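Local coordinates for protein putative neuraminyllactose-binding hemagglutinin homolog (Helicobacter pylori, PDB 3BGH) that is of unsettled function but is probably an outer-membrane lipoprotein adhesin that binds neuraminyllactose-type sugars, at residues A[51-54]-A[55-58]; A[186-189]-A[190-193]; A[198-201]-A[202-206]. One frame throughout, in Å; residues are numbered along the deposited sequence.

Contact 1 of 3, residues A[51-54]-A[55-58]; sequences VIPE and SYQK
Pro-53 turns its CB-CG-CD edge down onto one face of the ring of Tyr-56, which follows it by three residues, and its own ring is tilted against that face. Its CG sits 3.9 Å from the centroid of the Tyr-56 ring and 9° off the ring normal, a CH-pi contact almost directly above the centre, while CD leans toward the rim, 3.6 Å from Tyr-56 CD2. The tyrosine reaches this place because its CG stands beside the backbone N and anti to the carbonyl carbon (chi1 -71°), which turns the ring back toward the chain that precedes it. Ile-52 joins from an oblique direction, with CG2 3.9 Å from Tyr-56 CB. The pair sits at the start of helix 54-73, with Pro-53 at the N-cap. Proline has no polar side chain to cap the N-H groups of the first turn. Its carbonyl accepts from that turn: Tyr-56 N binds Pro-53 O at 2.9 Å, from above the carbonyl plane, and Gln-57 N makes a weak bond to the same oxygen. Regular helical bonding begins one residue later, with Lys-58 N to Glu-54 O at 3.1 Å and a nearly straight N-H. The side chains of Glu-54 and Lys-58 run side by side in the same direction; Glu-54 OE2 and Lys-58 NZ remain 4.2 Å apart, so their opposite charges probably attract only modestly at this exposed surface. Gln-57, extended beyond CG, has its NE2 bonded to the carbonyl of Ile-46. The Tyr-56 side chain also packs on helix 186-208.

Contact 2 of 3, residues A[186-189]-A[190-193]; sequences HDQA and IRKI
Gln-188 and Arg-191 meet on one flank of the first turns of helix 186-208, where the glutamine amide lies obliquely beside the guanidinium group. Gln-188 NE2 is 3.7 Å from Arg-191 NH2, and the two planes are turned 54° apart, too steep for a stack; both facing atoms are donors, so they do not bond. The glutamine turns its amide there through a bend at chi2 (79°), with CG anti to the backbone N. Both groups are probably positioned by the start of the modelled chain: Val-19 gives its N to Gln-188 OE1 and takes Arg-191 NH2 on its O, while Glu-20 adds a long, weak ion pair to the same guanidinium. In the backbone, four successive i to i+4 bonds hold the turn. Ile-190 N reaches His-186 O at 2.9 Å, nearly along the C=O axis, and Ile-193 N reaches Ala-189 O at 2.9 Å; the links from Arg-191 to Asp-187 and from Lys-192 to Gln-188 are slightly longer. Branched side chains lean back over these carbonyls, Ile-190 CG1 lying 3.4 Å from His-186 O and Ile-193 CG1 the same distance from Ala-189 O. The buried side of the turn is laid against the sheet: Ala-189 and Ile-193 pack on Ala-157 of strand 144-161, and Ile-190 on Ile-108 of strand 98-114 as well as on Val-51 and Tyr-56. The helix is therefore amphipathic here, largely apolar toward the sheet apart from the bond of His-186 ND1 to Asp-126, with Gln-188 and Arg-191 turned to the N-terminal segment. The closeness of amide and guanidinium is best read as the result of their shared attachment to Val-19 rather than of mutual attraction.

Contact 3 of 3, residues A[198-201]-A[202-206]; sequences YHKV and MVHIT
Four consecutive i to i+4 bonds, from Met-202 N to Tyr-198 O through Ile-205 N to Val-201 O at 2.9 Å, make this a regular stretch of helix 186-208. It is an amphipathic helix that packs on the mixed beta sheet and, along one flank, on helix 54-73. Facing that second helix, Met-202 runs alongside Tyr-198 in a Met-aromatic contact: Met-202 SD lies 5.1 Å from the centroid of the Tyr-198 ring and 41° off its normal, while Met-202 CG comes obliquely to within 3.4 Å of Tyr-198 CE2. Gln-67 holds the tyrosine hydroxyl, and Phe-60 meets the ring edge-to-face. Toward the sheet, Val-201 and Ile-205 point the same way, Val-201 CG1 3.8 Å from Ile-205 CD1, against Leu-132 and Leu-134. Elsewhere round the helix two imidazoles are covered by aliphatic groups. Val-203 CG2 stands 4.1 Å from the His-199 ring centroid, displaced toward the rim. Lys-200, extended throughout and tied at NZ to the carbonyl of Asp-151, crosses His-204: Lys-200 CG lies over one ring face, 4.1 Å from the His-204 centroid, and Lys-200 CE is 3.6 Å from His-204 CE1.

Overall arrangement
Contacts 1 and 2 belong to the starts of two different helices that meet, their centres about 11 Å apart. Tyr-56 makes much of the junction: Tyr-56 OH lies 3.1 Å from Arg-191 CD and Tyr-56 CE2 lies 3.8 Å from Ile-190 CG2, while Val-51 O comes 3.2 Å from Ile-190 CD1. Contact 3 continues along the same helix, 186-208, as contact 2, with centres about 19 Å apart and nearest atoms about 5 Å apart. It does not touch contact 1, from which its nearest atoms are about 8 Å away, yet it packs on later turns of helix 54-73. The three contacts thus mark how two helices associate beside the five-stranded sheet.

Contact 1 of 3, residues A[51-54]-A[55-58]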
loop_
_atom_site.group_PDB
_atom_site.type_symbol
_atom_site.label_atom_id
_atom_site.label_comp_id
_atom_site.label_asym_id
_atom_site.label_seq_id
_atom_site.Cartn_x
_atom_site.Cartn_y
_atom_site.Cartn_z
ATOM N N VAL A 51 -7.469 -10.191 3.387
ATOM C CA VAL A 51 -8.845 -10.079 2.928
ATOM C C VAL A 51 -9.036 -10.674 1.516
ATOM O O VAL A 51 -10.153 -11.081 1.151
ATOM C CB VAL A 51 -9.207 -8.589 3.063
ATOM C CG1 VAL A 51 -9.863 -8.004 1.831
ATOM C CG2 VAL A 51 -9.995 -8.360 4.368
ATOM N N ILE A 52 -7.936 -10.756 0.762
ATOM C CA ILE A 52 -7.917 -11.192 -0.650
ATOM C C ILE A 52 -7.534 -12.703 -0.827
ATOM O O ILE A 52 -6.488 -13.121 -0.378
ATOM C CB ILE A 52 -6.936 -10.307 -1.502
ATOM C CG1 ILE A 52 -7.360 -8.842 -1.472
ATOM C CG2 ILE A 52 -6.848 -10.803 -2.946
ATOM C CD1 ILE A 52 -6.321 -7.825 -2.044
ATOM N N PRO A 53 -8.389 -13.509 -1.462
ATOM C CA PRO A 53 -8.051 -14.929 -1.690
ATOM C C PRO A 53 -6.769 -15.103 -2.504
ATOM O O PRO A 53 -6.562 -14.393 -3.480
ATOM C CB PRO A 53 -9.254 -15.475 -2.478
ATOM C CG PRO A 53 -10.416 -14.469 -2.122
ATOM C CD PRO A 53 -9.733 -13.146 -1.957
ATOM N N GLU A 54 -5.926 -16.039 -2.092
ATOM C CA GLU A 54 -4.698 -16.388 -2.818
ATOM C C GLU A 54 -4.914 -16.650 -4.296
ATOM O O GLU A 54 -4.032 -16.351 -5.119
ATOM C CB GLU A 54 -4.042 -17.618 -2.203
ATOM C CG GLU A 54 -3.270 -17.367 -0.896
ATOM C CD GLU A 54 -2.550 -18.616 -0.420
ATOM O OE1 GLU A 54 -1.373 -18.499 0.021
ATOM O OE2 GLU A 54 -3.151 -19.737 -0.522
ATOM N N SER A 55 -6.065 -17.203 -4.658
ATOM C CA SER A 55 -6.299 -17.467 -6.065
ATOM C C SER A 55 -6.413 -16.182 -6.893
ATOM O O SER A 55 -6.065 -16.191 -8.088
ATOM C CB SER A 55 -7.541 -18.293 -6.232
ATOM O OG SER A 55 -8.670 -17.587 -5.738
ATOM N N TYR A 56 -6.907 -15.100 -6.274
ATOM C CA TYR A 56 -7.046 -13.796 -6.962
ATOM C C TYR A 56 -5.672 -13.254 -7.268
ATOM O O TYR A 56 -5.428 -12.794 -8.370
ATOM C CB TYR A 56 -7.807 -12.761 -6.145
ATOM C CG TYR A 56 -9.287 -13.019 -6.001
ATOM C CD1 TYR A 56 -9.859 -14.226 -6.369
ATOM C CD2 TYR A 56 -10.107 -12.074 -5.412
ATOM C CE1 TYR A 56 -11.217 -14.466 -6.161
ATOM C CE2 TYR A 56 -11.434 -12.294 -5.231
ATOM C CZ TYR A 56 -11.991 -13.495 -5.597
ATOM O OH TYR A 56 -13.351 -13.671 -5.395
ATOM N N GLN A 57 -4.778 -13.364 -6.292
ATOM C CA GLN A 57 -3.410 -12.952 -6.455
ATOM C C GLN A 57 -2.815 -13.701 -7.656
ATOM O O GLN A 57 -2.339 -13.052 -8.600
ATOM C CB GLN A 57 -2.638 -13.242 -5.189
ATOM C CG GLN A 57 -1.178 -13.108 -5.308
ATOM C CD GLN A 57 -0.456 -13.705 -4.131
ATOM O OE1 GLN A 57 -0.955 -14.631 -3.510
ATOM N NE2 GLN A 57 0.751 -13.217 -3.839
ATOM N N LYS A 58 -2.864 -15.044 -7.625
ATOM C CA LYS A 58 -2.333 -15.897 -8.693
ATOM C C LYS A 58 -2.888 -15.519 -10.076
ATOM O O LYS A 58 -2.149 -15.386 -11.039
ATOM C CB LYS A 58 -2.601 -17.378 -8.391
ATOM C CG LYS A 58 -1.558 -18.010 -7.475
ATOM C CD LYS A 58 -2.187 -19.015 -6.452
ATOM C CE LYS A 58 -1.110 -19.653 -5.554
ATOM N NZ LYS A 58 -1.649 -20.424 -4.342
#

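Contact 2 of 3, residues A[186-189]-A[190-193]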
loop_
_atom_site.group_PDB
_atom_site.type_symbol
_atom_site.label_atom_id
_atom_site.label_comp_id
_atom_site.label_asym_id
_atom_site.label_seq_id
_atom_site.Cartn_x
_atom_site.Cartn_y
_atom_site.Cartn_z
ATOM N N HIS A 186 -18.410 -7.967 1.186
ATOM C CA HIS A 186 -16.984 -7.835 0.943
ATOM C C HIS A 186 -16.445 -8.507 -0.334
ATOM O O HIS A 186 -15.803 -7.830 -1.137
ATOM C CB HIS A 186 -16.189 -8.232 2.188
ATOM C CG HIS A 186 -16.561 -7.446 3.406
ATOM N ND1 HIS A 186 -16.733 -6.081 3.382
ATOM C CD2 HIS A 186 -16.801 -7.832 4.681
ATOM C CE1 HIS A 186 -17.064 -5.659 4.589
ATOM N NE2 HIS A 186 -17.113 -6.700 5.396
ATOM N N ASP A 187 -16.714 -9.796 -0.551
ATOM C CA ASP A 187 -16.055 -10.502 -1.659
ATOM C C ASP A 187 -16.401 -9.935 -3.020
ATOM O O ASP A 187 -15.543 -9.861 -3.897
ATOM C CB ASP A 187 -16.224 -12.019 -1.601
ATOM C CG ASP A 187 -15.257 -12.659 -0.601
ATOM O OD1 ASP A 187 -14.132 -13.095 -1.008
ATOM O OD2 ASP A 187 -15.618 -12.677 0.607
ATOM N N GLN A 188 -17.635 -9.470 -3.158
ATOM C CA GLN A 188 -18.057 -8.742 -4.346
ATOM C C GLN A 188 -17.301 -7.381 -4.533
ATOM O O GLN A 188 -16.944 -6.987 -5.645
ATOM C CB GLN A 188 -19.595 -8.622 -4.338
ATOM C CG GLN A 188 -20.256 -8.152 -5.623
ATOM C CD GLN A 188 -20.402 -9.219 -6.718
ATOM O OE1 GLN A 188 -21.008 -8.958 -7.765
ATOM N NE2 GLN A 188 -19.827 -10.402 -6.503
ATOM N N ALA A 189 -17.007 -6.699 -3.433
ATOM C CA ALA A 189 -16.330 -5.417 -3.479
ATOM C C ALA A 189 -14.840 -5.596 -3.858
ATOM O O ALA A 189 -14.293 -4.824 -4.646
ATOM C CB ALA A 189 -16.484 -4.698 -2.150
ATOM N N ILE A 190 -14.236 -6.640 -3.292
ATOM C CA ILE A 190 -12.876 -7.080 -3.600
ATOM C C ILE A 190 -12.701 -7.354 -5.102
ATOM O O ILE A 190 -11.759 -6.881 -5.746
ATOM C CB ILE A 190 -12.539 -8.352 -2.777
ATOM C CG1 ILE A 190 -12.453 -7.974 -1.291
ATOM C CG2 ILE A 190 -11.273 -8.999 -3.253
ATOM C CD1 ILE A 190 -12.261 -9.126 -0.356
ATOM N N ARG A 191 -13.636 -8.111 -5.642
ATOM C CA ARG A 191 -13.690 -8.390 -7.057
ATOM C C ARG A 191 -13.691 -7.123 -7.936
ATOM O O ARG A 191 -12.935 -7.050 -8.918
ATOM C CB ARG A 191 -14.862 -9.332 -7.334
ATOM C CG ARG A 191 -14.391 -10.690 -7.761
ATOM C CD ARG A 191 -15.144 -11.866 -7.177
ATOM N NE ARG A 191 -16.431 -12.086 -7.815
ATOM C CZ ARG A 191 -17.163 -13.195 -7.681
ATOM N NH1 ARG A 191 -16.732 -14.231 -6.956
ATOM N NH2 ARG A 191 -18.333 -13.272 -8.297
ATOM N N LYS A 192 -14.499 -6.130 -7.553
ATOM C CA LYS A 192 -14.606 -4.830 -8.257
ATOM C C LYS A 192 -13.354 -3.997 -8.151
ATOM O O LYS A 192 -12.884 -3.453 -9.145
ATOM C CB LYS A 192 -15.780 -4.006 -7.724
ATOM C CG LYS A 192 -17.171 -4.486 -8.179
ATOM C CD LYS A 192 -18.228 -3.444 -7.924
ATOM C CE LYS A 192 -18.952 -3.702 -6.606
ATOM N NZ LYS A 192 -19.749 -2.492 -6.184
ATOM N N ILE A 193 -12.802 -3.916 -6.946
ATOM C CA ILE A 193 -11.607 -3.145 -6.696
ATOM C C ILE A 193 -10.424 -3.705 -7.467
ATOM O O ILE A 193 -9.693 -2.943 -8.121
ATOM C CB ILE A 193 -11.323 -3.044 -5.167
ATOM C CG1 ILE A 193 -12.320 -2.047 -4.540
ATOM C CG2 ILE A 193 -9.860 -2.679 -4.896
ATOM C CD1 ILE A 193 -12.434 -2.093 -3.017
#

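Contact 3 of 3, residues A[198-201]-A[202-206]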
loop_
_atom_site.group_PDB
_atom_site.type_symbol
_atom_site.label_atom_id
_atom_site.label_comp_id
_atom_site.label_asym_id
_atom_site.label_seq_id
_atom_site.Cartn_x
_atom_site.Cartn_y
_atom_site.Cartn_z
ATOM N N TYR A 198 -6.574 -3.992 -11.928
ATOM C CA TYR A 198 -5.967 -4.711 -13.034
ATOM C C TYR A 198 -6.015 -3.832 -14.292
ATOM O O TYR A 198 -5.008 -3.685 -14.960
ATOM C CB TYR A 198 -6.657 -6.055 -13.309
ATOM C CG TYR A 198 -5.928 -6.818 -14.405
ATOM C CD1 TYR A 198 -4.915 -7.714 -14.105
ATOM C CD2 TYR A 198 -6.216 -6.587 -15.747
ATOM C CE1 TYR A 198 -4.252 -8.397 -15.114
ATOM C CE2 TYR A 198 -5.556 -7.257 -16.755
ATOM C CZ TYR A 198 -4.576 -8.147 -16.440
ATOM O OH TYR A 198 -3.910 -8.793 -17.469
ATOM N N HIS A 199 -7.182 -3.262 -14.587
ATOM C CA HIS A 199 -7.375 -2.347 -15.706
ATOM C C HIS A 199 -6.344 -1.195 -15.638
ATOM O O HIS A 199 -5.578 -1.036 -16.580
ATOM C CB HIS A 199 -8.837 -1.836 -15.745
ATOM C CG HIS A 199 -9.126 -0.849 -16.847
ATOM N ND1 HIS A 199 -9.428 -1.230 -18.142
ATOM C CD2 HIS A 199 -9.216 0.508 -16.827
ATOM C CE1 HIS A 199 -9.665 -0.156 -18.877
ATOM N NE2 HIS A 199 -9.549 0.912 -18.103
ATOM N N LYS A 200 -6.290 -0.447 -14.518
ATOM C CA LYS A 200 -5.293 0.610 -14.345
ATOM C C LYS A 200 -3.833 0.172 -14.562
ATOM O O LYS A 200 -3.075 0.926 -15.191
ATOM C CB LYS A 200 -5.416 1.318 -12.982
ATOM C CG LYS A 200 -4.509 2.558 -12.872
ATOM C CD LYS A 200 -4.440 3.180 -11.457
ATOM C CE LYS A 200 -3.728 4.548 -11.456
ATOM N NZ LYS A 200 -3.790 5.302 -10.159
ATOM N N VAL A 201 -3.427 -1.000 -14.054
ATOM C CA VAL A 201 -2.030 -1.447 -14.273
ATOM C C VAL A 201 -1.734 -1.652 -15.788
ATOM O O VAL A 201 -0.746 -1.149 -16.325
ATOM C CB VAL A 201 -1.612 -2.743 -13.444
ATOM C CG1 VAL A 201 -0.252 -3.202 -13.830
ATOM C CG2 VAL A 201 -1.611 -2.451 -11.955
ATOM N N MET A 202 -2.588 -2.404 -16.450
ATOM C CA MET A 202 -2.370 -2.697 -17.854
ATOM C C MET A 202 -2.340 -1.427 -18.708
ATOM O O MET A 202 -1.508 -1.325 -19.594
ATOM C CB MET A 202 -3.422 -3.678 -18.361
ATOM C CG MET A 202 -3.145 -5.150 -18.004
ATOM S SD MET A 202 -1.591 -5.762 -18.608
ATOM C CE MET A 202 -1.788 -5.473 -20.355
ATOM N N VAL A 203 -3.232 -0.468 -18.446
ATOM C CA VAL A 203 -3.275 0.790 -19.193
ATOM C C VAL A 203 -2.003 1.607 -18.995
ATOM O O VAL A 203 -1.460 2.182 -19.937
ATOM C CB VAL A 203 -4.451 1.681 -18.741
ATOM C CG1 VAL A 203 -4.310 3.089 -19.305
ATOM C CG2 VAL A 203 -5.796 1.106 -19.180
ATOM N N HIS A 204 -1.533 1.703 -17.761
ATOM C CA HIS A 204 -0.375 2.522 -17.497
ATOM C C HIS A 204 0.867 1.859 -18.058
ATOM O O HIS A 204 1.670 2.526 -18.646
ATOM C CB HIS A 204 -0.236 2.830 -15.999
ATOM C CG HIS A 204 -1.190 3.878 -15.509
ATOM N ND1 HIS A 204 -0.816 4.879 -14.636
ATOM C CD2 HIS A 204 -2.505 4.077 -15.766
ATOM C CE1 HIS A 204 -1.858 5.650 -14.387
ATOM N NE2 HIS A 204 -2.899 5.185 -15.057
ATOM N N ILE A 205 1.025 0.554 -17.882
ATOM C CA ILE A 205 2.195 -0.108 -18.422
ATOM C C ILE A 205 2.190 -0.129 -19.950
ATOM O O ILE A 205 3.220 0.080 -20.559
ATOM C CB ILE A 205 2.375 -1.530 -17.921
ATOM C CG1 ILE A 205 2.928 -1.542 -16.502
ATOM C CG2 ILE A 205 3.405 -2.267 -18.806
ATOM C CD1 ILE A 205 2.936 -2.934 -15.863
ATOM N N THR A 206 1.043 -0.388 -20.566
ATOM C CA THR A 206 1.005 -0.451 -22.022
ATOM C C THR A 206 1.367 0.910 -22.581
ATOM O O THR A 206 2.071 0.975 -23.588
ATOM C CB THR A 206 -0.364 -0.877 -22.584
ATOM O OG1 THR A 206 -1.385 -0.086 -21.957
ATOM C CG2 THR A 206 -0.618 -2.358 -22.337
#